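Local atomic coordinates of protein Snx21 (Mus musculus, PDB entry 4YMR), a protein that binds membranes enriched in phosphatidylinositol 3-phosphate and phosphatidylinositol 4,5-bisphosphate and may act at several stages of intracellular trafficking. Residues K87-V101 with S114-T127. Sequence-based numbering, arbitrary orientation.
Sequences KRPHPFLAPFLEAHV and SEAQLQALQEAGLT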
# COMPACT_ATOMS: atom_id res chain seq x y z
N LYS A 87 -6.81 -9.38 -7.78
CA LYS A 87 -7.69 -8.23 -7.70
C LYS A 87 -7.95 -7.92 -6.24
O LYS A 87 -9.02 -8.23 -5.70
CB LYS A 87 -8.99 -8.45 -8.50
CG LYS A 87 -9.03 -7.72 -9.85
CD LYS A 87 -9.96 -8.38 -10.86
CE LYS A 87 -11.44 -8.29 -10.47
NZ LYS A 87 -11.87 -9.38 -9.54
N ARG A 88 -6.94 -7.34 -5.61
CA ARG A 88 -7.03 -6.97 -4.20
C ARG A 88 -7.05 -5.46 -4.07
O ARG A 88 -6.04 -4.79 -4.32
CB ARG A 88 -5.89 -7.58 -3.39
CG ARG A 88 -6.36 -8.71 -2.48
CD ARG A 88 -5.20 -9.27 -1.69
NE ARG A 88 -4.29 -10.04 -2.53
CZ ARG A 88 -4.31 -11.37 -2.62
NH1 ARG A 88 -5.19 -12.07 -1.92
NH2 ARG A 88 -3.44 -11.99 -3.40
N PRO A 89 -8.22 -4.93 -3.65
CA PRO A 89 -8.74 -3.56 -3.74
C PRO A 89 -7.94 -2.47 -3.04
O PRO A 89 -7.99 -1.34 -3.53
CB PRO A 89 -10.13 -3.68 -3.08
CG PRO A 89 -10.45 -5.14 -3.09
CD PRO A 89 -9.14 -5.82 -2.92
N HIS A 90 -7.22 -2.82 -1.97
CA HIS A 90 -6.66 -1.87 -0.99
C HIS A 90 -7.71 -1.63 0.11
O HIS A 90 -8.85 -1.25 -0.18
CB HIS A 90 -6.17 -0.54 -1.59
CG HIS A 90 -5.34 0.30 -0.65
ND1 HIS A 90 -5.76 0.67 0.60
CD2 HIS A 90 -4.11 0.85 -0.82
CE1 HIS A 90 -4.83 1.40 1.18
NE2 HIS A 90 -3.82 1.53 0.34
N PRO A 91 -7.31 -1.88 1.37
CA PRO A 91 -8.23 -1.88 2.51
C PRO A 91 -9.06 -0.61 2.60
O PRO A 91 -10.22 -0.72 2.93
CB PRO A 91 -7.30 -2.03 3.73
CG PRO A 91 -5.93 -1.70 3.22
CD PRO A 91 -5.92 -2.14 1.79
N PHE A 92 -8.48 0.54 2.26
CA PHE A 92 -9.18 1.82 2.36
C PHE A 92 -10.22 2.11 1.26
O PHE A 92 -10.91 3.12 1.33
CB PHE A 92 -8.18 2.97 2.43
CG PHE A 92 -7.83 3.36 3.83
CD1 PHE A 92 -8.84 3.68 4.74
CD2 PHE A 92 -6.51 3.40 4.25
CE1 PHE A 92 -8.53 4.04 6.04
CE2 PHE A 92 -6.19 3.76 5.55
CZ PHE A 92 -7.20 4.08 6.45
N LEU A 93 -10.35 1.24 0.26
CA LEU A 93 -11.29 1.51 -0.83
C LEU A 93 -12.75 1.32 -0.40
O LEU A 93 -13.63 2.14 -0.71
CB LEU A 93 -10.96 0.70 -2.09
CG LEU A 93 -12.05 0.82 -3.17
CD1 LEU A 93 -12.13 2.25 -3.72
CD2 LEU A 93 -11.89 -0.19 -4.31
N ALA A 94 -13.01 0.23 0.31
CA ALA A 94 -14.35 -0.01 0.83
C ALA A 94 -14.80 1.04 1.87
O ALA A 94 -15.92 1.52 1.80
CB ALA A 94 -14.51 -1.44 1.36
N PRO A 95 -13.94 1.39 2.85
CA PRO A 95 -14.29 2.40 3.86
C PRO A 95 -14.57 3.79 3.27
O PRO A 95 -15.44 4.51 3.78
CB PRO A 95 -13.05 2.46 4.75
CG PRO A 95 -12.43 1.14 4.61
CD PRO A 95 -12.69 0.70 3.23
N PHE A 96 -13.84 4.15 2.22
CA PHE A 96 -14.10 5.40 1.52
C PHE A 96 -15.38 5.39 0.66
O PHE A 96 -16.14 6.36 0.68
CB PHE A 96 -12.88 5.89 0.73
CG PHE A 96 -11.90 6.67 1.57
CD1 PHE A 96 -12.24 7.92 2.08
CD2 PHE A 96 -10.65 6.16 1.86
CE1 PHE A 96 -11.35 8.64 2.87
CE2 PHE A 96 -9.76 6.86 2.64
CZ PHE A 96 -10.11 8.10 3.15
N LEU A 97 -15.62 4.30 -0.07
CA LEU A 97 -16.88 4.17 -0.79
C LEU A 97 -18.04 4.38 0.17
O LEU A 97 -18.93 5.17 -0.11
CB LEU A 97 -16.99 2.84 -1.55
CG LEU A 97 -16.09 2.73 -2.80
CD1 LEU A 97 -16.19 1.37 -3.47
CD2 LEU A 97 -16.38 3.83 -3.83
N GLU A 98 -18.00 3.70 1.31
CA GLU A 98 -19.07 3.81 2.31
C GLU A 98 -19.19 5.24 2.86
O GLU A 98 -20.30 5.77 2.99
CB GLU A 98 -18.86 2.79 3.44
CG GLU A 98 -19.77 2.98 4.65
CD GLU A 98 -21.24 2.69 4.35
OE1 GLU A 98 -21.53 1.60 3.82
OE2 GLU A 98 -22.10 3.56 4.63
N ALA A 99 -18.07 5.86 3.16
CA ALA A 99 -18.09 7.22 3.68
C ALA A 99 -18.61 8.18 2.62
O ALA A 99 -19.30 9.15 2.93
CB ALA A 99 -16.70 7.63 4.15
N HIS A 100 -18.28 7.90 1.37
CA HIS A 100 -18.76 8.69 0.23
C HIS A 100 -20.26 8.54 -0.02
O HIS A 100 -20.93 9.51 -0.35
CB HIS A 100 -17.99 8.34 -1.04
CG HIS A 100 -18.17 9.34 -2.15
ND1 HIS A 100 -19.05 9.13 -3.19
CD2 HIS A 100 -17.60 10.54 -2.36
CE1 HIS A 100 -19.00 10.17 -4.01
NE2 HIS A 100 -18.13 11.04 -3.54
N VAL A 101 -20.78 7.32 0.11
CA VAL A 101 -22.22 7.08 -0.04
C VAL A 101 -22.98 7.78 1.08
O VAL A 101 -23.99 8.43 0.84
CB VAL A 101 -22.58 5.59 -0.01
CG1 VAL A 101 -24.09 5.40 0.21
CG2 VAL A 101 -22.16 4.92 -1.28
N SER A 114 -20.95 5.27 -6.46
CA SER A 114 -20.25 4.83 -5.28
C SER A 114 -20.94 3.60 -4.68
O SER A 114 -20.28 2.72 -4.12
CB SER A 114 -20.21 5.96 -4.26
OG SER A 114 -18.93 6.56 -4.29
N GLU A 115 -22.26 3.56 -4.79
CA GLU A 115 -23.05 2.41 -4.36
C GLU A 115 -22.73 1.21 -5.23
O GLU A 115 -22.26 0.19 -4.74
CB GLU A 115 -24.54 2.73 -4.49
CG GLU A 115 -25.36 2.42 -3.27
CD GLU A 115 -26.67 3.18 -3.27
OE1 GLU A 115 -27.35 3.19 -4.32
OE2 GLU A 115 -27.01 3.78 -2.23
N ALA A 116 -22.97 1.35 -6.53
CA ALA A 116 -22.80 0.25 -7.47
C ALA A 116 -21.41 -0.35 -7.38
O ALA A 116 -21.24 -1.54 -7.63
CB ALA A 116 -23.08 0.72 -8.89
N GLN A 117 -20.43 0.46 -7.01
CA GLN A 117 -19.06 -0.02 -6.90
C GLN A 117 -18.86 -0.81 -5.61
O GLN A 117 -18.13 -1.79 -5.59
CB GLN A 117 -18.06 1.14 -6.98
CG GLN A 117 -16.60 0.69 -6.96
CD GLN A 117 -15.62 1.83 -7.20
OE1 GLN A 117 -16.01 2.93 -7.62
NE2 GLN A 117 -14.35 1.58 -6.92
N LEU A 118 -19.51 -0.36 -4.54
CA LEU A 118 -19.50 -1.08 -3.27
C LEU A 118 -20.33 -2.38 -3.32
O LEU A 118 -20.08 -3.30 -2.56
CB LEU A 118 -19.95 -0.18 -2.11
CG LEU A 118 -19.80 -0.76 -0.69
CD1 LEU A 118 -18.34 -1.02 -0.36
CD2 LEU A 118 -20.44 0.12 0.37
N GLN A 119 -21.32 -2.44 -4.21
CA GLN A 119 -22.12 -3.65 -4.34
C GLN A 119 -21.55 -4.62 -5.38
O GLN A 119 -22.17 -5.63 -5.70
CB GLN A 119 -23.56 -3.32 -4.72
CG GLN A 119 -24.26 -2.46 -3.71
CD GLN A 119 -25.52 -1.88 -4.28
OE1 GLN A 119 -25.93 -2.25 -5.38
NE2 GLN A 119 -26.14 -0.96 -3.55
N ALA A 120 -20.38 -4.29 -5.91
CA ALA A 120 -19.69 -5.18 -6.83
C ALA A 120 -18.52 -5.80 -6.10
O ALA A 120 -18.16 -6.96 -6.35
CB ALA A 120 -19.23 -4.43 -8.06
N LEU A 121 -17.91 -5.02 -5.21
CA LEU A 121 -16.90 -5.53 -4.29
C LEU A 121 -17.51 -6.52 -3.31
O LEU A 121 -16.82 -7.40 -2.77
CB LEU A 121 -16.27 -4.37 -3.50
CG LEU A 121 -15.00 -3.70 -4.00
CD1 LEU A 121 -15.19 -3.16 -5.40
CD2 LEU A 121 -14.60 -2.59 -3.05
N GLN A 122 -18.81 -6.37 -3.06
CA GLN A 122 -19.54 -7.27 -2.18
C GLN A 122 -20.07 -8.51 -2.94
O GLN A 122 -19.94 -9.63 -2.46
CB GLN A 122 -20.66 -6.52 -1.44
CG GLN A 122 -20.16 -5.48 -0.41
CD GLN A 122 -21.27 -4.51 0.05
OE1 GLN A 122 -22.36 -4.47 -0.51
NE2 GLN A 122 -20.97 -3.74 1.09
N GLU A 123 -20.62 -8.29 -4.14
CA GLU A 123 -21.13 -9.37 -5.00
C GLU A 123 -20.04 -10.24 -5.61
O GLU A 123 -20.33 -11.18 -6.36
CB GLU A 123 -21.97 -8.80 -6.14
CG GLU A 123 -23.44 -8.66 -5.82
CD GLU A 123 -24.31 -9.01 -7.00
OE1 GLU A 123 -24.82 -8.08 -7.66
OE2 GLU A 123 -24.49 -10.22 -7.28
N ALA A 124 -18.78 -9.90 -5.33
CA ALA A 124 -17.65 -10.65 -5.84
C ALA A 124 -16.72 -11.05 -4.70
O ALA A 124 -15.68 -11.68 -4.92
CB ALA A 124 -16.88 -9.82 -6.88
N GLY A 125 -17.10 -10.68 -3.48
CA GLY A 125 -16.42 -11.14 -2.28
C GLY A 125 -15.26 -10.33 -1.72
O GLY A 125 -14.62 -10.79 -0.78
N LEU A 126 -14.99 -9.14 -2.25
CA LEU A 126 -13.77 -8.42 -1.86
C LEU A 126 -13.83 -7.57 -0.58
O LEU A 126 -12.81 -7.05 -0.12
CB LEU A 126 -13.24 -7.60 -3.05
CG LEU A 126 -13.02 -8.53 -4.24
CD1 LEU A 126 -13.04 -7.79 -5.56
CD2 LEU A 126 -11.72 -9.31 -4.06
N THR A 127 -15.02 -7.45 -0.01
CA THR A 127 -15.20 -6.75 1.26
C THR A 127 -16.50 -7.23 1.90
O THR A 127 -17.36 -7.79 1.23
CB THR A 127 -15.23 -5.20 1.05
OG1 THR A 127 -14.91 -4.53 2.27
CG2 THR A 127 -16.59 -4.75 0.55
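Leu97 and Ser114 bring helices 93-101 and 114-122 closest, their CA atoms 5.7 Å apart, and the axes, 9.2 Å apart at nearest approach, run roughly antiparallel at 144°. Leu97 meets the definition of a knob in a hole: its side chain sits among Ser114, Gln117, Leu118 and Leu121. With CG anti to the carbonyl carbon (chi1 -72°), its two methyls divide the work. CD1 lies 3.6 Å from Gln117 CG, where the extended glutamine crosses the leucine at about a right angle, while CD2 faces Ser114 OG. One turn earlier, Leu93 CD2 meets Leu121 CD2 at 3.8 Å, again nearly at a right angle, and Ala94 CB abuts Thr127 OG1.

Towards the other end, His100 ND1 reaches Ser114 OG at 2.8 Å, but the N-H...O angle of 122° makes this a weak hydrogen bond, and the hydroxyl approaches the imidazole obliquely. Val101 CG2 packs 3.7 Å from Ser114 CB. The flanking carboxylates have stronger partners outside the interface: Glu98 pairs with Arg102 and Glu115 with Lys111.

Beyond the helices, Leu126 CB touches Pro89 CG at 3.7 Å. A Schellman motif places this leucine: Leu126 N bonds Leu121 O and Gly125 N bonds Gln122 O, with Gly125 at positive phi ending helix 114-122.

The hydrophobic seam thus joins two consecutive, roughly antiparallel helices into a helical hairpin of the domain-swapped PXB/TPR domain. Pro95, Phe96 and Ala99 pack against helix 134-140; Phe96 also meets Ala80 of the second subunit, and Phe92, just before the helix, meets Ala58 of that subunit, so helix 93-106 lies between its hairpin partner, helix 134-140 and the neighbouring chain.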